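Local coordinates for phosphate-binding protein PstS (Borrelia burgdorferi, PDB 4N13), which binds inorganic phosphate with micromolar affinity and serves as the solute-binding component of the PstSACB ABC transporter, which imports phosphate into the cell, at residues 113-118 against 126-131; 147-152 against 156-161; 165-170 against 174-179; 226-231 against 241-246. All coordinates share one frame; numbering follows the deposited sequence.

Contact 1: residues 113-118 against 126-131; sequences GEIQNW and AKINFI
The amide oxygen OD1 of N117 takes two backbone N-H donors, A126 N at 3.1 Å and K119 N. The A126 donor stands above the plane of the amide, 36° out of it, and is not aimed at a lone pair. The amide's ND2 bonds D125, so both polar atoms of the group are engaged, which should fix its rotation.

Backbone bonds flank N117, with I128 N reaching Q116 O at 2.8 Å and W118 N reaching A126 O at 2.9 Å. Q116 and K127 run side by side, and K127 NZ donates to Q116 OE1 at 2.6 Å, tilted 17° from the carbonyl plane. A bend at chi2 (83°) turns the K127 chain to run alongside Q116, pointing the same way. The other end of the Q116 amide is anchored too: NE2 donates in the carbonyl plane to a lone pair of G113 O.

The apolar part of the contact centres on I128: its CG1 sits over one face of the W118 indole, 3.5 Å from the centroid of the five-membered ring, a CH-pi contact. The indole is held in turn by NE1, which bonds the carbonyl of H182. I115 CG2 meets I128 CD1 at 3.9 Å. N117 and K127 form a non-hydrogen-bonded antiparallel pair, a single beta bridge that closes the loop leading from helix 104-111 into strand 129-133 of the periplasmic binding protein fold.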
loop_
_atom_site.group_PDB
_atom_site.type_symbol
_atom_site.label_atom_id
_atom_site.label_comp_id
_atom_site.label_asym_id
_atom_site.label_seq_id
_atom_site.Cartn_x
_atom_site.Cartn_y
_atom_site.Cartn_z
ATOM N N GLY A 113 -1.482 0.644 21.304
ATOM C CA GLY A 113 -1.148 0.410 22.695
ATOM C C GLY A 113 -2.301 0.108 23.631
ATOM O O GLY A 113 -2.057 -0.072 24.825
ATOM N N GLU A 114 -3.532 0.088 23.132
ATOM C CA GLU A 114 -4.664 -0.297 23.978
ATOM C C GLU A 114 -4.644 -1.775 24.340
ATOM O O GLU A 114 -5.207 -2.174 25.360
ATOM C CB GLU A 114 -5.990 0.057 23.307
ATOM C CG GLU A 114 -6.263 1.539 23.315
ATOM C CD GLU A 114 -7.571 1.910 22.630
ATOM O OE1 GLU A 114 -8.467 1.045 22.513
ATOM O OE2 GLU A 114 -7.697 3.083 22.227
ATOM N N ILE A 115 -4.007 -2.586 23.507
ATOM C CA ILE A 115 -3.799 -4.008 23.805
ATOM C C ILE A 115 -2.303 -4.250 23.887
ATOM O O ILE A 115 -1.601 -4.003 22.924
ATOM C CB ILE A 115 -4.430 -4.928 22.720
ATOM C CG1 ILE A 115 -5.947 -4.829 22.773
ATOM C CG2 ILE A 115 -3.974 -6.360 22.903
ATOM C CD1 ILE A 115 -6.639 -5.597 21.656
ATOM N N GLN A 116 -1.818 -4.707 25.037
ATOM C CA GLN A 116 -0.377 -4.913 25.240
ATOM C C GLN A 116 0.011 -6.282 25.763
ATOM O O GLN A 116 1.188 -6.531 26.034
ATOM C CB GLN A 116 0.217 -3.831 26.143
ATOM C CG GLN A 116 0.171 -2.486 25.491
ATOM C CD GLN A 116 0.975 -1.443 26.205
ATOM O OE1 GLN A 116 1.937 -1.754 26.934
ATOM N NE2 GLN A 116 0.608 -0.183 25.991
ATOM N N ASN A 117 -0.956 -7.174 25.903
ATOM C CA ASN A 117 -0.655 -8.538 26.295
ATOM C C ASN A 117 -1.516 -9.444 25.440
ATOM O O ASN A 117 -2.699 -9.180 25.250
ATOM C CB ASN A 117 -0.916 -8.722 27.801
ATOM C CG ASN A 117 -0.475 -10.081 28.328
ATOM O OD1 ASN A 117 -0.877 -11.125 27.822
ATOM N ND2 ASN A 117 0.357 -10.066 29.359
ATOM N N TRP A 118 -0.920 -10.491 24.877
ATOM C CA TRP A 118 -1.642 -11.380 23.980
ATOM C C TRP A 118 -2.870 -11.988 24.663
ATOM O O TRP A 118 -3.817 -12.318 23.975
ATOM C CB TRP A 118 -0.719 -12.469 23.431
ATOM C CG TRP A 118 0.353 -11.932 22.507
ATOM C CD1 TRP A 118 1.694 -11.782 22.775
ATOM C CD2 TRP A 118 0.167 -11.480 21.161
ATOM N NE1 TRP A 118 2.341 -11.250 21.683
ATOM C CE2 TRP A 118 1.429 -11.072 20.675
ATOM C CE3 TRP A 118 -0.949 -11.373 20.321
ATOM C CZ2 TRP A 118 1.596 -10.573 19.395
ATOM C CZ3 TRP A 118 -0.768 -10.874 19.050
ATOM C CH2 TRP A 118 0.494 -10.480 18.603
ATOM N N ALA A 126 1.449 -13.148 27.805
ATOM C CA ALA A 126 2.744 -12.685 27.330
ATOM C C ALA A 126 2.602 -11.261 26.845
ATOM O O ALA A 126 1.724 -10.959 26.051
ATOM C CB ALA A 126 3.247 -13.569 26.210
ATOM N N LYS A 127 3.464 -10.383 27.340
ATOM C CA LYS A 127 3.488 -9.003 26.899
ATOM C C LYS A 127 3.796 -8.985 25.399
ATOM O O LYS A 127 4.587 -9.786 24.900
ATOM C CB LYS A 127 4.554 -8.239 27.679
ATOM C CG LYS A 127 4.705 -6.780 27.320
ATOM C CD LYS A 127 3.672 -5.929 28.047
ATOM C CE LYS A 127 3.861 -4.450 27.760
ATOM N NZ LYS A 127 2.865 -3.632 28.471
ATOM N N ILE A 128 3.137 -8.093 24.671
ATOM C CA ILE A 128 3.367 -7.945 23.236
ATOM C C ILE A 128 4.573 -7.037 23.011
ATOM O O ILE A 128 4.598 -5.897 23.485
ATOM C CB ILE A 128 2.145 -7.314 22.545
ATOM C CG1 ILE A 128 0.912 -8.194 22.750
ATOM C CG2 ILE A 128 2.427 -7.085 21.062
ATOM C CD1 ILE A 128 -0.361 -7.658 22.121
ATOM N N ASN A 129 5.542 -7.530 22.251
ATOM C CA ASN A 129 6.638 -6.711 21.770
ATOM C C ASN A 129 6.312 -6.241 20.357
ATOM O O ASN A 129 6.421 -6.990 19.384
ATOM C CB ASN A 129 7.940 -7.501 21.803
ATOM C CG ASN A 129 8.482 -7.625 23.183
ATOM O OD1 ASN A 129 8.586 -6.629 23.902
ATOM N ND2 ASN A 129 8.832 -8.842 23.584
ATOM N N PHE A 130 5.863 -5.003 20.263
ATOM C CA PHE A 130 5.492 -4.395 18.997
ATOM C C PHE A 130 6.724 -3.817 18.323
ATOM O O PHE A 130 7.415 -2.965 18.898
ATOM C CB PHE A 130 4.461 -3.298 19.259
ATOM C CG PHE A 130 4.198 -2.409 18.085
ATOM C CD1 PHE A 130 3.992 -2.945 16.819
ATOM C CD2 PHE A 130 4.110 -1.031 18.257
ATOM C CE1 PHE A 130 3.737 -2.107 15.736
ATOM C CE2 PHE A 130 3.830 -0.196 17.177
ATOM C CZ PHE A 130 3.644 -0.735 15.922
ATOM N N ILE A 131 6.982 -4.263 17.092
ATOM C CA ILE A 131 8.096 -3.790 16.275
ATOM C C ILE A 131 7.496 -2.840 15.249
ATOM O O ILE A 131 6.652 -3.236 14.447
ATOM C CB ILE A 131 8.780 -4.957 15.574
ATOM C CG1 ILE A 131 9.343 -5.935 16.626
ATOM C CG2 ILE A 131 9.874 -4.459 14.652
ATOM C CD1 ILE A 131 9.647 -7.325 16.066
#

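Contact 2: residues 147-152 against 156-161; sequences LLNKIF and EEAQFR. With EDO (1,2-ethanediol), chain F.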
loop_
_atom_site.group_PDB
_atom_site.type_symbol
_atom_site.label_atom_id
_atom_site.label_comp_id
_atom_site.label_asym_id
_atom_site.label_seq_id
_atom_site.Cartn_x
_atom_site.Cartn_y
_atom_site.Cartn_z
ATOM N N LEU A 147 -5.072 1.882 9.090
ATOM C CA LEU A 147 -5.568 1.285 10.313
ATOM C C LEU A 147 -5.862 2.339 11.373
ATOM O O LEU A 147 -7.013 2.532 11.735
ATOM C CB LEU A 147 -4.608 0.200 10.836
ATOM C CG LEU A 147 -4.695 -1.141 10.122
ATOM C CD1 LEU A 147 -3.488 -2.020 10.385
ATOM C CD2 LEU A 147 -5.967 -1.841 10.569
ATOM N N LEU A 148 -4.847 3.036 11.868
ATOM C CA LEU A 148 -5.051 3.901 13.018
ATOM C C LEU A 148 -6.048 5.009 12.739
ATOM O O LEU A 148 -6.949 5.246 13.549
ATOM C CB LEU A 148 -3.724 4.515 13.469
ATOM C CG LEU A 148 -2.711 3.533 14.052
ATOM C CD1 LEU A 148 -1.383 4.230 14.358
ATOM C CD2 LEU A 148 -3.247 2.887 15.315
ATOM N N ASN A 149 -5.876 5.696 11.612
ATOM C CA ASN A 149 -6.714 6.852 11.313
ATOM C C ASN A 149 -8.143 6.468 10.964
ATOM O O ASN A 149 -9.032 7.289 11.062
ATOM C CB ASN A 149 -6.118 7.681 10.175
ATOM C CG ASN A 149 -4.865 8.413 10.585
ATOM O OD1 ASN A 149 -4.503 8.448 11.761
ATOM N ND2 ASN A 149 -4.189 9.007 9.611
ATOM N N LYS A 150 -8.365 5.222 10.563
ATOM C CA LYS A 150 -9.710 4.762 10.226
ATOM C C LYS A 150 -10.432 4.154 11.420
ATOM O O LYS A 150 -11.640 4.299 11.558
ATOM C CB LYS A 150 -9.667 3.772 9.067
ATOM C CG LYS A 150 -9.121 4.411 7.797
ATOM C CD LYS A 150 -9.451 3.624 6.552
ATOM C CE LYS A 150 -8.808 4.240 5.333
ATOM N NZ LYS A 150 -9.176 3.511 4.096
ATOM N N ILE A 151 -9.693 3.493 12.304
ATOM C CA ILE A 151 -10.331 2.802 13.419
ATOM C C ILE A 151 -10.658 3.755 14.574
ATOM O O ILE A 151 -11.672 3.588 15.245
ATOM C CB ILE A 151 -9.441 1.636 13.937
ATOM C CG1 ILE A 151 -9.382 0.464 12.950
ATOM C CG2 ILE A 151 -9.919 1.151 15.287
ATOM C CD1 ILE A 151 -10.675 -0.190 12.705
ATOM N N PHE A 152 -9.781 4.721 14.817
ATOM C CA PHE A 152 -9.904 5.598 15.982
ATOM C C PHE A 152 -10.415 6.984 15.612
ATOM O O PHE A 152 -10.063 7.530 14.575
ATOM C CB PHE A 152 -8.562 5.686 16.703
ATOM C CG PHE A 152 -8.104 4.365 17.230
ATOM C CD1 PHE A 152 -6.996 3.725 16.705
ATOM C CD2 PHE A 152 -8.816 3.726 18.227
ATOM C CE1 PHE A 152 -6.600 2.492 17.169
ATOM C CE2 PHE A 152 -8.412 2.490 18.706
ATOM C CZ PHE A 152 -7.303 1.875 18.167
ATOM N N GLU A 156 -5.251 11.748 19.128
ATOM C CA GLU A 156 -4.531 11.153 20.248
ATOM C C GLU A 156 -4.646 9.631 20.264
ATOM O O GLU A 156 -3.665 8.937 20.527
ATOM C CB GLU A 156 -5.024 11.736 21.575
ATOM C CG GLU A 156 -4.240 11.252 22.781
ATOM C CD GLU A 156 -4.783 9.963 23.367
ATOM O OE1 GLU A 156 -5.959 9.623 23.103
ATOM O OE2 GLU A 156 -4.022 9.293 24.104
ATOM N N GLU A 157 -5.830 9.099 19.971
ATOM C CA GLU A 157 -6.013 7.648 19.920
ATOM C C GLU A 157 -5.323 7.040 18.706
ATOM O O GLU A 157 -4.828 5.914 18.768
ATOM C CB GLU A 157 -7.499 7.298 19.882
ATOM C CG GLU A 157 -8.283 7.743 21.110
ATOM C CD GLU A 157 -9.790 7.926 20.874
ATOM O OE1 GLU A 157 -10.284 7.856 19.718
ATOM O OE2 GLU A 157 -10.485 8.169 21.884
ATOM N N ALA A 158 -5.259 7.795 17.618
ATOM C CA ALA A 158 -4.716 7.283 16.353
ATOM C C ALA A 158 -3.212 7.543 16.277
ATOM O O ALA A 158 -2.709 8.088 15.278
ATOM C CB ALA A 158 -5.413 7.945 15.168
ATOM N N GLN A 159 -2.514 7.221 17.355
ATOM C CA GLN A 159 -1.074 7.307 17.402
ATOM C C GLN A 159 -0.516 5.944 17.768
ATOM O O GLN A 159 -1.140 5.182 18.503
ATOM C CB GLN A 159 -0.645 8.348 18.432
ATOM C CG GLN A 159 -1.133 9.752 18.112
ATOM C CD GLN A 159 -0.784 10.203 16.694
ATOM O OE1 GLN A 159 0.339 9.999 16.219
ATOM N NE2 GLN A 159 -1.752 10.820 16.012
ATOM N N PHE A 160 0.658 5.626 17.242
ATOM C CA PHE A 160 1.293 4.360 17.555
ATOM C C PHE A 160 1.717 4.311 19.029
ATOM O O PHE A 160 2.127 5.318 19.618
ATOM C CB PHE A 160 2.539 4.160 16.690
ATOM C CG PHE A 160 2.269 3.727 15.267
ATOM C CD1 PHE A 160 1.867 2.450 14.971
ATOM C CD2 PHE A 160 2.475 4.612 14.226
ATOM C CE1 PHE A 160 1.673 2.060 13.657
ATOM C CE2 PHE A 160 2.287 4.221 12.927
ATOM C CZ PHE A 160 1.893 2.934 12.645
ATOM N N ARG A 161 1.614 3.114 19.605
ATOM C CA ARG A 161 2.209 2.781 20.896
ATOM C C ARG A 161 3.614 3.350 20.909
ATOM O O ARG A 161 4.393 3.103 20.003
ATOM C CB ARG A 161 2.220 1.254 21.064
ATOM C CG ARG A 161 2.809 0.769 22.347
ATOM C CD ARG A 161 2.714 -0.734 22.453
ATOM N NE ARG A 161 3.559 -1.183 23.556
ATOM C CZ ARG A 161 3.799 -2.455 23.871
ATOM N NH1 ARG A 161 3.236 -3.430 23.172
ATOM N NH2 ARG A 161 4.625 -2.744 24.875
HETATM C C1 EDO F . 6.629 5.192 17.780
HETATM O O1 EDO F . 6.100 5.221 16.447
HETATM C C2 EDO F . 7.186 3.817 18.146
HETATM O O2 EDO F . 6.187 2.800 18.019
#
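L148 sets the methyl CD1 squarely over the centre of the F160 ring, 3.6 Å from the centroid and 4° off the normal, a CH-pi contact in which the leucine meets the ring at about a right angle. A158 CB packs 4.2 Å from both L148 CB and F152 CB. F152 and E157 cross with their CB atoms 3.7 Å apart. L148 O and N149 OD1 are close van der Waals neighbours of A158 CB.

The connection from helix 138-151 to strand 165-167 thus folds back on the helix's last turn: the helix gives way at F152, and the chain returns through an inverse gamma turn centred on A158. The F160 side chain is about 8 Å from that of S137, a phosphate-binding residue by similarity.

No hydrogen bond spans the two segments; polar links run to neighbours. K144 NZ bonds both A158 O and N149 OD1, tying turn to helix. An ethanediol, probably from the crystallisation liquor, donates from O2 to R161 O at 2.7 Å, while the R161 guanidinium forms a salt bridge with D163.

Contact 3: residues 165-170 against 174-179; sequences IVVKSN and IEKTSL. With SO4 (sulfate ion), chain C; SO4 (sulfate ion), chain B.
Strand 165-167 runs into helix 170-179 through K168 and S169, and the strand and helix backbones stay well apart: the CA atoms of V167 and K176 are 8.1 Å from each other. N170 already belongs to the helix, and its O accepts I174 N at 3.3 Å, the first i to i+4 bond of that helix.

Across the gap the work falls to K176. Its CG is anti to the backbone N (chi1 -174°), and bends at chi2 and chi3 curl the aliphatic chain over the strand. There CE lies 3.9 Å from I165 CG2 and 4.0 Å from V167 CG1, crossing both side chains obliquely. This is the strand-to-helix half of a beta-alpha-beta unit, whose next strand is 183-188, with strand 129-133 between the two.

S169 is the N-cap, its OG bonding the backbone N of E172. The same OG donates to O3 of the chain C sulfate at 2.8 Å, and K168 N reaches O1 of that ion, also at 2.8 Å. Both sulfates probably come from the crystallisation liquor. N170 ND2 makes a weak bond to the chain B sulfate, while its OD1 is held by the backbone N of G188. The N170 side chain lies about 4 Å from that of S139, phosphate-binding by similarity, and so borders the probable site.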
loop_
_atom_site.group_PDB
_atom_site.type_symbol
_atom_site.label_atom_id
_atom_site.label_comp_id
_atom_site.label_asym_id
_atom_site.label_seq_id
_atom_site.Cartn_x
_atom_site.Cartn_y
_atom_site.Cartn_z
ATOM N N ILE A 165 9.483 -1.033 19.245
ATOM C CA ILE A 165 10.899 -1.256 18.914
ATOM C C ILE A 165 11.009 -0.816 17.455
ATOM O O ILE A 165 10.431 -1.457 16.546
ATOM C CB ILE A 165 11.240 -2.752 19.034
ATOM C CG1 ILE A 165 11.174 -3.232 20.487
ATOM C CG2 ILE A 165 12.603 -3.030 18.394
ATOM C CD1 ILE A 165 11.089 -4.737 20.621
ATOM N N VAL A 166 11.732 0.267 17.191
ATOM C CA VAL A 166 11.679 0.893 15.882
ATOM C C VAL A 166 12.817 0.402 14.997
ATOM O O VAL A 166 13.972 0.448 15.400
ATOM C CB VAL A 166 11.732 2.432 16.001
ATOM C CG1 VAL A 166 11.722 3.086 14.614
ATOM C CG2 VAL A 166 10.587 2.954 16.871
ATOM N N VAL A 167 12.498 -0.051 13.787
ATOM C CA VAL A 167 13.503 -0.480 12.826
ATOM C C VAL A 167 13.289 0.201 11.472
ATOM O O VAL A 167 12.211 0.744 11.204
ATOM C CB VAL A 167 13.540 -2.019 12.673
ATOM C CG1 VAL A 167 13.799 -2.679 14.018
ATOM C CG2 VAL A 167 12.247 -2.537 12.056
ATOM N N LYS A 168 14.305 0.166 10.615
ATOM C CA LYS A 168 14.359 1.072 9.469
ATOM C C LYS A 168 14.243 0.410 8.096
ATOM O O LYS A 168 14.527 1.025 7.076
ATOM C CB LYS A 168 15.641 1.904 9.534
ATOM C CG LYS A 168 15.641 2.877 10.716
ATOM C CD LYS A 168 16.776 3.872 10.684
ATOM C CE LYS A 168 17.902 3.464 11.604
ATOM N NZ LYS A 168 18.806 4.612 11.933
ATOM N N SER A 169 13.804 -0.838 8.075
ATOM C CA SER A 169 13.613 -1.541 6.821
ATOM C C SER A 169 12.715 -2.762 6.997
ATOM O O SER A 169 12.557 -3.278 8.116
ATOM C CB SER A 169 14.950 -2.032 6.256
ATOM O OG SER A 169 15.529 -2.977 7.147
ATOM N N ASN A 170 12.164 -3.245 5.891
ATOM C CA ASN A 170 11.411 -4.491 5.895
ATOM C C ASN A 170 12.255 -5.665 6.361
ATOM O O ASN A 170 11.801 -6.467 7.171
ATOM C CB ASN A 170 10.845 -4.788 4.500
ATOM C CG ASN A 170 9.683 -3.883 4.157
ATOM O OD1 ASN A 170 8.588 -4.045 4.688
ATOM N ND2 ASN A 170 9.917 -2.910 3.292
ATOM N N ILE A 174 11.799 -8.368 9.815
ATOM C CA ILE A 174 11.894 -9.816 9.824
ATOM C C ILE A 174 12.954 -10.280 10.824
ATOM O O ILE A 174 12.697 -11.166 11.637
ATOM C CB ILE A 174 12.178 -10.336 8.396
ATOM C CG1 ILE A 174 10.957 -10.123 7.510
ATOM C CG2 ILE A 174 12.554 -11.793 8.416
ATOM C CD1 ILE A 174 11.245 -10.315 6.020
ATOM N N GLU A 175 14.146 -9.703 10.747
ATOM C CA GLU A 175 15.202 -10.126 11.653
ATOM C C GLU A 175 14.842 -9.874 13.109
ATOM O O GLU A 175 15.018 -10.729 13.975
ATOM C CB GLU A 175 16.528 -9.451 11.319
ATOM C CG GLU A 175 17.680 -10.046 12.125
ATOM C CD GLU A 175 19.038 -9.563 11.667
ATOM O OE1 GLU A 175 19.537 -10.105 10.664
ATOM O OE2 GLU A 175 19.595 -8.643 12.299
ATOM N N LYS A 176 14.299 -8.703 13.388
ATOM C CA LYS A 176 13.938 -8.346 14.746
ATOM C C LYS A 176 12.832 -9.273 15.280
ATOM O O LYS A 176 12.866 -9.694 16.426
ATOM C CB LYS A 176 13.503 -6.871 14.820
ATOM C CG LYS A 176 13.242 -6.364 16.235
ATOM C CD LYS A 176 14.490 -6.251 17.096
ATOM C CE LYS A 176 15.430 -5.157 16.638
ATOM N NZ LYS A 176 16.645 -5.097 17.499
ATOM N N THR A 177 11.846 -9.589 14.446
ATOM C CA THR A 177 10.753 -10.460 14.855
ATOM C C THR A 177 11.324 -11.849 15.192
ATOM O O THR A 177 10.930 -12.475 16.186
ATOM C CB THR A 177 9.691 -10.553 13.746
ATOM O OG1 THR A 177 9.129 -9.258 13.522
ATOM C CG2 THR A 177 8.574 -11.485 14.142
ATOM N N SER A 178 12.282 -12.307 14.396
ATOM C CA SER A 178 12.899 -13.610 14.612
ATOM C C SER A 178 13.672 -13.677 15.924
ATOM O O SER A 178 13.815 -14.747 16.493
ATOM C CB SER A 178 13.789 -13.978 13.423
ATOM O OG SER A 178 15.059 -13.351 13.442
ATOM N N LEU A 179 14.134 -12.526 16.417
ATOM C CA LEU A 179 14.946 -12.460 17.625
ATOM C C LEU A 179 14.189 -12.014 18.853
ATOM O O LEU A 179 14.718 -12.136 19.948
ATOM C CB LEU A 179 16.118 -11.495 17.410
ATOM C CG LEU A 179 17.235 -11.982 16.486
ATOM C CD1 LEU A 179 18.243 -10.878 16.254
ATOM C CD2 LEU A 179 17.902 -13.239 17.070
HETATM S S SO4 C . 17.687 -1.142 10.090
HETATM O O1 SO4 C . 16.823 -0.974 11.284
HETATM O O2 SO4 C . 18.489 -2.334 10.229
HETATM O O3 SO4 C . 16.897 -1.302 8.869
HETATM O O4 SO4 C . 18.592 0.027 9.983
HETATM S S SO4 B . 9.561 1.486 3.150
HETATM O O1 SO4 B . 9.204 0.186 3.712
HETATM O O2 SO4 B . 9.882 1.246 1.754
HETATM O O3 SO4 B . 8.400 2.344 3.261
HETATM O O4 SO4 B . 10.697 1.971 3.903
#

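Contact 4: residues 226-231 against 241-246; sequences LIIVTN and QFIDFM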
loop_
_atom_site.group_PDB
_atom_site.type_symbol
_atom_site.label_atom_id
_atom_site.label_comp_id
_atom_site.label_asym_id
_atom_site.label_seq_id
_atom_site.Cartn_x
_atom_site.Cartn_y
_atom_site.Cartn_z
ATOM N N LEU A 226 -3.457 1.696 -5.777
ATOM C CA LEU A 226 -2.838 2.683 -6.663
ATOM C C LEU A 226 -3.774 2.906 -7.837
ATOM O O LEU A 226 -4.139 1.954 -8.536
ATOM C CB LEU A 226 -1.466 2.209 -7.134
ATOM C CG LEU A 226 -0.289 2.610 -6.229
ATOM C CD1 LEU A 226 0.044 4.089 -6.386
ATOM C CD2 LEU A 226 -0.583 2.337 -4.773
ATOM N N ILE A 227 -4.168 4.157 -8.032
ATOM C CA ILE A 227 -5.260 4.491 -8.946
ATOM C C ILE A 227 -4.817 5.507 -9.984
ATOM O O ILE A 227 -4.004 6.407 -9.734
ATOM C CB ILE A 227 -6.528 5.014 -8.204
ATOM C CG1 ILE A 227 -6.219 6.218 -7.324
ATOM C CG2 ILE A 227 -7.170 3.896 -7.409
ATOM C CD1 ILE A 227 -7.465 6.852 -6.741
ATOM N N ILE A 228 -5.382 5.334 -11.175
ATOM C CA ILE A 228 -5.272 6.251 -12.293
ATOM C C ILE A 228 -6.480 7.169 -12.213
ATOM O O ILE A 228 -7.621 6.701 -12.216
ATOM C CB ILE A 228 -5.348 5.472 -13.620
ATOM C CG1 ILE A 228 -4.171 4.505 -13.738
ATOM C CG2 ILE A 228 -5.407 6.419 -14.816
ATOM C CD1 ILE A 228 -4.392 3.411 -14.758
ATOM N N VAL A 229 -6.221 8.460 -12.149
ATOM C CA VAL A 229 -7.252 9.477 -11.966
ATOM C C VAL A 229 -7.293 10.393 -13.184
ATOM O O VAL A 229 -6.268 10.922 -13.612
ATOM C CB VAL A 229 -7.006 10.309 -10.683
ATOM C CG1 VAL A 229 -8.158 11.281 -10.429
ATOM C CG2 VAL A 229 -6.794 9.398 -9.476
ATOM N N THR A 230 -8.496 10.580 -13.712
ATOM C CA THR A 230 -8.741 11.512 -14.814
ATOM C C THR A 230 -9.913 12.388 -14.474
ATOM O O THR A 230 -10.590 12.135 -13.482
ATOM C CB THR A 230 -9.039 10.765 -16.122
ATOM O OG1 THR A 230 -10.128 9.868 -15.909
ATOM C CG2 THR A 230 -7.834 9.985 -16.594
ATOM N N ASN A 231 -10.135 13.433 -15.267
ATOM C CA ASN A 231 -11.185 14.391 -14.975
ATOM C C ASN A 231 -12.208 14.480 -16.107
ATOM O O ASN A 231 -11.932 14.075 -17.225
ATOM C CB ASN A 231 -10.536 15.757 -14.694
ATOM C CG ASN A 231 -11.486 16.738 -14.090
ATOM O OD1 ASN A 231 -12.612 16.400 -13.711
ATOM N ND2 ASN A 231 -11.045 17.972 -13.994
ATOM N N GLN A 241 -5.409 5.631 -24.678
ATOM C CA GLN A 241 -4.416 4.663 -25.112
ATOM C C GLN A 241 -3.400 4.345 -24.020
ATOM O O GLN A 241 -3.059 3.197 -23.799
ATOM C CB GLN A 241 -3.660 5.196 -26.319
ATOM C CG GLN A 241 -4.472 5.233 -27.618
ATOM C CD GLN A 241 -3.706 5.912 -28.740
ATOM O OE1 GLN A 241 -3.068 6.941 -28.534
ATOM N NE2 GLN A 241 -3.765 5.344 -29.923
ATOM N N PHE A 242 -2.874 5.359 -23.365
ATOM C CA PHE A 242 -1.864 5.091 -22.352
ATOM C C PHE A 242 -2.461 4.335 -21.162
ATOM O O PHE A 242 -1.844 3.420 -20.645
ATOM C CB PHE A 242 -1.136 6.360 -21.881
ATOM C CG PHE A 242 0.024 6.056 -20.986
ATOM C CD1 PHE A 242 1.147 5.450 -21.517
ATOM C CD2 PHE A 242 -0.011 6.293 -19.621
ATOM C CE1 PHE A 242 2.203 5.112 -20.732
ATOM C CE2 PHE A 242 1.070 5.966 -18.822
ATOM C CZ PHE A 242 2.175 5.382 -19.391
ATOM N N ILE A 243 -3.653 4.722 -20.723
ATOM C CA ILE A 243 -4.317 4.024 -19.630
ATOM C C ILE A 243 -4.576 2.564 -19.998
ATOM O O ILE A 243 -4.381 1.662 -19.172
ATOM C CB ILE A 243 -5.610 4.757 -19.228
ATOM C CG1 ILE A 243 -5.237 6.129 -18.669
ATOM C CG2 ILE A 243 -6.427 3.896 -18.269
ATOM C CD1 ILE A 243 -6.406 7.010 -18.324
ATOM N N ASP A 244 -4.983 2.330 -21.238
ATOM C CA ASP A 244 -5.183 0.969 -21.725
ATOM C C ASP A 244 -3.885 0.165 -21.658
ATOM O O ASP A 244 -3.893 -1.018 -21.306
ATOM C CB ASP A 244 -5.715 1.012 -23.150
ATOM C CG ASP A 244 -5.869 -0.356 -23.753
ATOM O OD1 ASP A 244 -6.755 -1.104 -23.305
ATOM O OD2 ASP A 244 -5.090 -0.683 -24.669
ATOM N N PHE A 245 -2.746 0.800 -21.913
ATOM C CA PHE A 245 -1.465 0.115 -21.757
ATOM C C PHE A 245 -1.157 -0.178 -20.287
ATOM O O PHE A 245 -0.691 -1.265 -19.939
ATOM C CB PHE A 245 -0.329 0.922 -22.390
ATOM C CG PHE A 245 1.016 0.270 -22.215
ATOM C CD1 PHE A 245 1.390 -0.809 -23.013
ATOM C CD2 PHE A 245 1.889 0.695 -21.235
ATOM C CE1 PHE A 245 2.611 -1.426 -22.840
ATOM C CE2 PHE A 245 3.109 0.067 -21.061
ATOM C CZ PHE A 245 3.469 -0.992 -21.870
ATOM N N MET A 246 -1.426 0.779 -19.405
ATOM C CA MET A 246 -1.164 0.610 -17.974
ATOM C C MET A 246 -1.869 -0.616 -17.392
ATOM O O MET A 246 -1.338 -1.273 -16.493
ATOM C CB MET A 246 -1.578 1.854 -17.186
ATOM C CG MET A 246 -0.706 3.084 -17.455
ATOM S SD MET A 246 -1.164 4.471 -16.390
ATOM C CE MET A 246 -0.539 3.838 -14.802
#
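Strand 226-230 and helix 241-246 run almost antiparallel, their axes at 169° and 10.9 Å apart at closest approach, with I228 and I243 as the pair of nearest CA atoms.

At this spacing only side chains bridge the gap, and I228 does most of it by splitting its branches. CG2, anti to the backbone N (chi1 of CG1 -63°), meets I243 CD1 at 3.7 Å, and the two isoleucines slide past each other in opposite directions. The other branch ends in CD1, which approaches M246 SD at 3.8 Å, tip to tip. A turn at chi3 of M246 (71°) carries the methyl CE round so that it too touches the isoleucine, 3.8 Å from I228 CG1.

A helix lying against one face of the central sheet of a lobe is the layered alpha/beta build of periplasmic binding proteins, and the strand sits between 63-66 and 80-93 in the sheet. The side chains of I228 and M246 are about 11 Å and 10 Å from those of S49 and S19, phosphate-binding by similarity, so this packing is not itself part of the probable site. T230 CG2 reaches I243 CD1 at 3.7 Å, end to end. I63 touches both I228 and I243, while F84 packs on I228 and M246.

In the fold
Following the chain from the N terminus, the four contacts come in series: each loop closes before the next opens, and none nests or crosses. Contact 1 closes the long loop between helix 104-111 and strand 129-133. Contact 2 closes the turn after helix 138-151, and touches contact 1 where R161 NH1 probably bonds I128 O. Contact 3 joins strand 165-167 to the helix that follows it; I165 N probably bonds F130 O of contact 1, as strands 129-133 and 165-167 are parallel neighbours. Contact 1 shares a side of the chain's centre with contact 2 and with contact 3. Contact 4, closing strand 223-230 onto helix 237-246, lies opposite all three, its centre about 42 Å from that of contact 1.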